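Local coordinates for protein D-galactonate dehydratase family member SEN1436 (Salmonella enterica subsp. enterica serovar Enteritidis, PDB 3TW9) that dehydrates D-gluconate to 2-dehydro-3-deoxy-D-gluconate with low activity, using one magnesium ion per subunit, and is a homotetrameric member of the mandelate racemase/muconate lactonizing enzyme family, at residues 255-259 with 284-288; 296-302 with 316-322; 308-313 with 336-340. All blocks are in the same frame, centred on the assembly; numbering follows the deposited sequence.

All three contacts lie in the beta/alpha barrel of the enolase-type C-terminal domain, at different depths. Contact 2 is a buried pairing of two parallel strands; it is rich in backbone hydrogen bonds and ends in charged side chains at the magnesium and substrate site. Contacts 1 and 3 each join successive helices of the outer layer. Contact 1 is partly buried and wholly apolar across its interface, whereas contact 3 is buried and adds, beside the second subunit, a tyrosine-carboxylate bond whose aspartate is also held by a lysine of its own helix. L285 and L288 touch the first strand of contact 2, and helix 305-313, part of contact 3, connects the two strands of contact 2.

Contact 1: residues 255-259 with 284-288; sequences PVTAI and WLKML
The pyrrolidine ring of P255 lies over one face of the W284 indole. Its CG stands 3.5 Å from the centroid of the five-membered ring of W284, only 6° off the ring normal, a CH-pi contact directed onto the pi cloud. P255 CB sits farther toward the ring fusion, 3.3 Å from W284 CD2, so that two carbons of the proline rest on the indole together. Proline suits this place at the start of helix 255-265: the first turn asks for no backbone N-H bond, and the rigid, puckered ring lays its CB and CG on the flat indole.

One turn later I259 carries the contact deeper. With its CG1 anti to the carbonyl carbon (chi1 -63°) and the chain then extended, its CD1 reaches the facing segment, 3.6 Å from M287 SD and equally close to the backbone N of L288. The long, unbranched M287 side chain crosses I259 at about a right angle, its sulfur giving a soft, polarisable surface to the methyl group. Farther back along the side chain, I259 CG1 packs 3.7 Å from L288 CB, where the two side chains slide past each other in opposite directions. V256 adds a looser touch from its CG2 to M287 CE at 4.3 Å, nearer the exposed side. No hydrogen bond joins the two segments; shape and apolar surface do the work.

The backbones draw together from 6.5 Å between P255 CA and W284 CA to 5.2 Å between I259 CA and L288 CA. These are successive outer helices of the barrel, following strands 244-248 and 272-274. Inward of the contact, A258 meets P276, while L285 and L288 rest on M298 and I296 of strand 296-298.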
# COMPACT_ATOMS: atom_id res chain seq x y z
N PRO C 255 28.56 4.92 14.36
CA PRO C 255 27.47 5.83 14.04
C PRO C 255 27.80 7.31 14.11
O PRO C 255 27.45 8.04 13.19
CB PRO C 255 26.41 5.44 15.05
CG PRO C 255 26.63 3.97 15.25
CD PRO C 255 28.14 3.83 15.27
N VAL C 256 28.50 7.77 15.17
CA VAL C 256 28.77 9.20 15.26
C VAL C 256 29.73 9.66 14.14
O VAL C 256 29.64 10.78 13.66
CB VAL C 256 29.25 9.63 16.68
CG1 VAL C 256 30.66 9.16 16.95
CG2 VAL C 256 29.14 11.16 16.85
N THR C 257 30.63 8.76 13.72
CA THR C 257 31.45 9.01 12.53
C THR C 257 30.57 9.26 11.29
O THR C 257 30.81 10.21 10.53
CB THR C 257 32.44 7.88 12.30
OG1 THR C 257 33.26 7.75 13.48
CG2 THR C 257 33.34 8.16 11.09
N ALA C 258 29.56 8.42 11.10
CA ALA C 258 28.62 8.57 9.97
C ALA C 258 27.81 9.86 10.05
O ALA C 258 27.55 10.52 9.02
CB ALA C 258 27.73 7.38 9.85
N ILE C 259 27.41 10.21 11.27
CA ILE C 259 26.69 11.47 11.51
C ILE C 259 27.56 12.68 11.16
O ILE C 259 27.12 13.58 10.43
CB ILE C 259 26.18 11.58 12.99
CG1 ILE C 259 25.16 10.46 13.24
CG2 ILE C 259 25.60 13.01 13.31
CD1 ILE C 259 24.63 10.35 14.71
N TRP C 284 20.33 4.84 15.89
CA TRP C 284 21.20 6.00 15.85
C TRP C 284 20.71 7.06 14.88
O TRP C 284 21.17 8.18 14.94
CB TRP C 284 22.65 5.59 15.50
CG TRP C 284 23.42 5.04 16.65
CD1 TRP C 284 23.49 3.72 17.04
CD2 TRP C 284 24.24 5.78 17.57
NE1 TRP C 284 24.31 3.61 18.16
CE2 TRP C 284 24.78 4.86 18.49
CE3 TRP C 284 24.57 7.15 17.69
CZ2 TRP C 284 25.68 5.25 19.51
CZ3 TRP C 284 25.43 7.55 18.71
CH2 TRP C 284 25.98 6.60 19.63
N LEU C 285 19.77 6.69 14.00
CA LEU C 285 19.30 7.60 12.97
C LEU C 285 18.52 8.79 13.52
O LEU C 285 18.55 9.85 12.89
CB LEU C 285 18.54 6.87 11.85
CG LEU C 285 19.48 6.00 10.98
CD1 LEU C 285 18.69 5.02 10.09
CD2 LEU C 285 20.32 6.97 10.16
N LYS C 286 17.88 8.65 14.69
CA LYS C 286 17.20 9.81 15.31
C LYS C 286 18.19 10.95 15.55
O LYS C 286 17.95 12.11 15.16
CB LYS C 286 16.48 9.38 16.60
CG LYS C 286 15.85 10.53 17.40
CD LYS C 286 15.24 10.00 18.70
CE LYS C 286 14.79 11.11 19.61
NZ LYS C 286 13.41 11.50 19.26
N MET C 287 19.35 10.62 16.13
CA MET C 287 20.38 11.63 16.37
C MET C 287 20.88 12.20 15.05
O MET C 287 21.03 13.41 14.92
CB MET C 287 21.56 11.03 17.14
CG MET C 287 22.68 12.00 17.35
SD MET C 287 24.10 11.24 18.16
CE MET C 287 25.26 12.63 18.15
N LEU C 288 21.19 11.32 14.09
CA LEU C 288 21.61 11.78 12.76
C LEU C 288 20.65 12.85 12.21
O LEU C 288 21.08 13.89 11.68
CB LEU C 288 21.75 10.61 11.75
CG LEU C 288 22.42 10.99 10.41
CD1 LEU C 288 23.22 9.81 9.85
CD2 LEU C 288 21.43 11.49 9.32

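Contact 2: residues 296-302 with 316-322; sequences ISMGELF and LIDYIRC
The carbonyl oxygen I296 O is gripped by two backbone donors, D318 N at 2.9 Å, lying in the carbonyl plane, and Y319 N at 3.2 Å, tilted slightly from it. D318 also returns a bond: its OD2 takes the amide hydrogen of I296 N at 2.8 Å through the anti lone pair, while R289 forms a salt bridge to the same oxygen. An aspartate thus fits the strand entrance, where its carboxylate stands in for a backbone acceptor.

Parallel pairing then continues through M298, whose N donates to Y319 O and whose O accepts from R321 N at 2.9 Å. S297 and Y319 share one face; the small serine lets R321 CG come within 3.5 Å of S297 CB. On the other face, M298 CG meets I317 CG2 crosswise. Past the strand, G299 adopts a phi of 128°, at which a CB would press on the preceding carbonyl oxygen, and its CA lies over the centre of the F302 ring.

E300 and R321 lie side by side, pointing the same way, the arginine bent and the glutamate extended beyond CG. They meet in a long salt bridge, E300 OE1 to R321 NH2 at 3.4 Å, their planes turned 60° apart. R321 NH2 also bridges E274 and E377, and R321 NH1 is held by A348 O. E300 and E274 both bind magnesium, and R321 and E377 are substrate-binding residues. The arginine therefore probably eases the crowding of acidic groups and fixes their positions at the C-terminal mouth of the barrel.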
# COMPACT_ATOMS: atom_id res chain seq x y z
N ILE C 296 19.35 10.67 3.01
CA ILE C 296 19.84 9.40 3.54
C ILE C 296 19.06 8.27 2.92
O ILE C 296 17.84 8.35 2.85
CB ILE C 296 19.61 9.31 5.07
CG1 ILE C 296 20.44 10.34 5.84
CG2 ILE C 296 19.89 7.88 5.61
CD1 ILE C 296 21.99 10.28 5.60
N SER C 297 19.76 7.23 2.49
CA SER C 297 19.11 5.97 2.15
C SER C 297 19.61 4.82 3.05
O SER C 297 20.77 4.80 3.52
CB SER C 297 19.28 5.63 0.66
OG SER C 297 20.60 5.21 0.42
N MET C 298 18.72 3.85 3.24
CA MET C 298 18.99 2.74 4.13
C MET C 298 18.27 1.55 3.57
O MET C 298 17.16 1.68 3.04
CB MET C 298 18.38 3.01 5.53
CG MET C 298 19.24 3.80 6.49
SD MET C 298 20.81 3.02 6.96
CE MET C 298 20.20 1.52 7.80
N GLY C 299 18.86 0.38 3.73
CA GLY C 299 17.99 -0.78 3.76
C GLY C 299 18.23 -1.98 2.88
O GLY C 299 17.43 -2.92 2.91
N GLU C 300 19.31 -2.00 2.10
CA GLU C 300 19.52 -3.20 1.28
C GLU C 300 19.67 -4.48 2.15
O GLU C 300 19.35 -5.57 1.68
CB GLU C 300 20.71 -3.03 0.34
CG GLU C 300 22.02 -2.91 1.05
CD GLU C 300 23.19 -2.64 0.12
OE1 GLU C 300 23.07 -1.80 -0.82
OE2 GLU C 300 24.24 -3.26 0.35
N LEU C 301 20.09 -4.32 3.40
CA LEU C 301 20.19 -5.43 4.34
C LEU C 301 18.89 -5.81 5.05
O LEU C 301 18.85 -6.83 5.75
CB LEU C 301 21.25 -5.12 5.38
CG LEU C 301 22.68 -5.44 4.93
CD1 LEU C 301 23.69 -4.78 5.85
CD2 LEU C 301 22.89 -6.97 4.83
N PHE C 302 17.84 -5.03 4.89
CA PHE C 302 16.60 -5.27 5.66
C PHE C 302 15.83 -6.54 5.30
O PHE C 302 15.66 -6.89 4.14
CB PHE C 302 15.62 -4.09 5.59
CG PHE C 302 16.12 -2.80 6.23
CD1 PHE C 302 17.24 -2.77 7.04
CD2 PHE C 302 15.41 -1.61 6.03
CE1 PHE C 302 17.67 -1.57 7.64
CE2 PHE C 302 15.84 -0.39 6.61
CZ PHE C 302 16.98 -0.39 7.44
N LEU C 316 12.97 9.12 9.11
CA LEU C 316 14.40 9.16 9.46
C LEU C 316 15.30 8.83 8.29
O LEU C 316 16.53 8.85 8.39
CB LEU C 316 14.68 8.19 10.62
CG LEU C 316 14.01 8.52 11.95
CD1 LEU C 316 14.34 7.44 12.95
CD2 LEU C 316 14.47 9.89 12.49
N ILE C 317 14.67 8.48 7.17
CA ILE C 317 15.38 8.28 5.90
C ILE C 317 14.55 8.93 4.79
O ILE C 317 13.37 9.19 4.97
CB ILE C 317 15.56 6.77 5.54
CG1 ILE C 317 14.22 6.06 5.42
CG2 ILE C 317 16.43 6.06 6.57
CD1 ILE C 317 14.31 4.59 4.96
N ASP C 318 15.20 9.12 3.63
CA ASP C 318 14.57 9.72 2.47
C ASP C 318 14.41 8.73 1.30
O ASP C 318 13.60 8.95 0.41
CB ASP C 318 15.46 10.86 2.02
CG ASP C 318 15.72 11.83 3.12
OD1 ASP C 318 14.70 12.43 3.58
OD2 ASP C 318 16.88 11.93 3.54
N TYR C 319 15.16 7.63 1.34
CA TYR C 319 15.07 6.55 0.34
C TYR C 319 15.12 5.20 1.01
O TYR C 319 15.99 4.97 1.87
CB TYR C 319 16.22 6.62 -0.70
CG TYR C 319 16.23 7.88 -1.45
CD1 TYR C 319 15.55 7.98 -2.69
CD2 TYR C 319 16.94 9.01 -0.98
CE1 TYR C 319 15.57 9.15 -3.40
CE2 TYR C 319 16.94 10.21 -1.70
CZ TYR C 319 16.26 10.26 -2.91
OH TYR C 319 16.25 11.43 -3.64
N ILE C 320 14.26 4.29 0.56
CA ILE C 320 14.30 2.87 1.01
C ILE C 320 15.00 1.97 -0.05
O ILE C 320 14.68 2.06 -1.22
CB ILE C 320 12.88 2.38 1.45
CG1 ILE C 320 12.89 1.00 2.14
CG2 ILE C 320 11.82 2.48 0.36
CD1 ILE C 320 13.65 0.98 3.46
N ARG C 321 15.95 1.15 0.41
CA ARG C 321 16.93 0.47 -0.46
C ARG C 321 16.77 -1.04 -0.49
O ARG C 321 17.70 -1.72 -0.88
CB ARG C 321 18.35 0.81 0.03
CG ARG C 321 18.80 2.29 -0.16
CD ARG C 321 19.28 2.51 -1.59
NE ARG C 321 20.49 1.74 -1.89
CZ ARG C 321 20.77 1.08 -3.03
NH1 ARG C 321 19.90 1.01 -4.05
NH2 ARG C 321 21.95 0.47 -3.13
N CYS C 322 15.62 -1.57 -0.07
CA CYS C 322 15.53 -3.04 0.11
C CYS C 322 15.79 -3.78 -1.18
O CYS C 322 15.51 -3.29 -2.30
CB CYS C 322 14.18 -3.46 0.69
SG CYS C 322 13.90 -2.68 2.31

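Contact 3: residues 308-313 with 336-340; sequences WKPLID and LAVYS
W308 presents one face of its indole to L336, whose CD1 lies 3.5 Å from the centroid of the W308 six-membered ring, nearly over its centre. With CG between the backbone N and the carbonyl carbon (chi1 60°), the indole swings across to the other helix. There its edge points at the face of Y339 in an offset edge-to-face pair, planes at 65°, with W308 CZ3 3.6 Å from Y339 CD2.

K309 crosses the same tyrosine at a slant, its CE 3.4 Å from Y339 OH, and bends at its last torsion to put NZ 2.6 Å from D313 OD2, a salt bridge one turn on. I312 follows, its CG2 at the edge of the Y339 ring, while CD1 packs on L336 CD1 and presses close to S340 OG, whose hydroxyl is turned back to L336 O. D313 completes the hole into which the Y339 knob fits, its OD1 in the ring plane and accepting a very short bond of 2.5 Å from Y339 OH. Tyrosine suits the place, apolar along its ring and polar at its end.

The two helices run nearly parallel, segment axes 26° apart, as successive outer helices of the barrel. At the contact with the second subunit, Y339 stacks on Y339 of that subunit, and inward W308, L336 and S340 rest on I320 of strand 319-320.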
# COMPACT_ATOMS: atom_id res chain seq x y z
N TRP C 308 12.52 -1.41 8.89
CA TRP C 308 12.18 -0.23 8.10
C TRP C 308 11.05 0.64 8.68
O TRP C 308 11.05 1.86 8.47
CB TRP C 308 11.91 -0.59 6.64
CG TRP C 308 10.79 -1.56 6.39
CD1 TRP C 308 10.90 -2.90 6.07
CD2 TRP C 308 9.38 -1.27 6.39
NE1 TRP C 308 9.64 -3.44 5.88
CE2 TRP C 308 8.71 -2.45 6.05
CE3 TRP C 308 8.63 -0.10 6.62
CZ2 TRP C 308 7.31 -2.51 5.96
CZ3 TRP C 308 7.26 -0.17 6.53
CH2 TRP C 308 6.62 -1.36 6.21
N LYS C 309 10.10 0.01 9.38
CA LYS C 309 8.92 0.74 9.89
C LYS C 309 9.19 1.90 10.87
O LYS C 309 8.65 2.97 10.62
CB LYS C 309 7.83 -0.22 10.42
CG LYS C 309 6.45 0.41 10.54
CD LYS C 309 5.42 -0.60 11.06
CE LYS C 309 4.11 0.08 11.44
NZ LYS C 309 4.20 1.11 12.53
N PRO C 310 10.01 1.71 11.93
CA PRO C 310 10.32 2.90 12.75
C PRO C 310 11.01 3.99 11.94
O PRO C 310 10.77 5.15 12.20
CB PRO C 310 11.28 2.38 13.82
CG PRO C 310 11.13 0.90 13.82
CD PRO C 310 10.73 0.52 12.44
N LEU C 311 11.84 3.63 10.96
CA LEU C 311 12.55 4.64 10.14
C LEU C 311 11.59 5.42 9.25
O LEU C 311 11.69 6.65 9.13
CB LEU C 311 13.62 3.96 9.26
CG LEU C 311 14.70 3.22 10.05
CD1 LEU C 311 15.77 2.71 9.09
CD2 LEU C 311 15.33 4.11 11.12
N ILE C 312 10.65 4.71 8.63
CA ILE C 312 9.71 5.38 7.71
C ILE C 312 8.63 6.13 8.52
O ILE C 312 8.30 7.26 8.16
CB ILE C 312 9.17 4.41 6.64
CG1 ILE C 312 10.33 3.98 5.73
CG2 ILE C 312 8.12 5.10 5.74
CD1 ILE C 312 9.99 2.90 4.81
N ASP C 313 8.20 5.54 9.65
CA ASP C 313 7.23 6.14 10.61
C ASP C 313 7.65 7.46 11.14
O ASP C 313 6.78 8.32 11.43
CB ASP C 313 6.93 5.19 11.83
CG ASP C 313 5.78 4.24 11.56
OD1 ASP C 313 5.16 4.41 10.51
OD2 ASP C 313 5.51 3.34 12.37
N LEU C 336 5.46 -1.74 0.97
CA LEU C 336 6.49 -0.90 1.54
C LEU C 336 6.61 0.41 0.73
O LEU C 336 6.76 1.48 1.29
CB LEU C 336 7.82 -1.67 1.55
CG LEU C 336 9.12 -0.94 1.89
CD1 LEU C 336 9.01 -0.16 3.20
CD2 LEU C 336 10.20 -2.00 2.00
N ALA C 337 6.54 0.30 -0.60
CA ALA C 337 6.57 1.47 -1.49
C ALA C 337 5.42 2.43 -1.14
O ALA C 337 5.61 3.63 -1.03
CB ALA C 337 6.43 1.02 -2.95
N VAL C 338 4.23 1.87 -0.94
CA VAL C 338 3.05 2.62 -0.51
C VAL C 338 3.21 3.22 0.90
O VAL C 338 2.88 4.39 1.12
CB VAL C 338 1.75 1.74 -0.59
CG1 VAL C 338 0.59 2.39 0.17
CG2 VAL C 338 1.36 1.45 -2.05
N TYR C 339 3.75 2.45 1.84
CA TYR C 339 3.95 2.96 3.22
C TYR C 339 4.94 4.14 3.15
O TYR C 339 4.72 5.18 3.74
CB TYR C 339 4.48 1.83 4.14
CG TYR C 339 4.24 2.11 5.62
CD1 TYR C 339 3.07 1.69 6.22
CD2 TYR C 339 5.18 2.80 6.39
CE1 TYR C 339 2.81 1.96 7.56
CE2 TYR C 339 4.94 3.06 7.76
CZ TYR C 339 3.74 2.62 8.32
OH TYR C 339 3.42 2.87 9.65
N SER C 340 5.98 3.98 2.34
CA SER C 340 6.94 5.05 2.04
C SER C 340 6.29 6.29 1.41
O SER C 340 6.53 7.43 1.86
CB SER C 340 8.07 4.46 1.19
OG SER C 340 8.78 3.51 1.97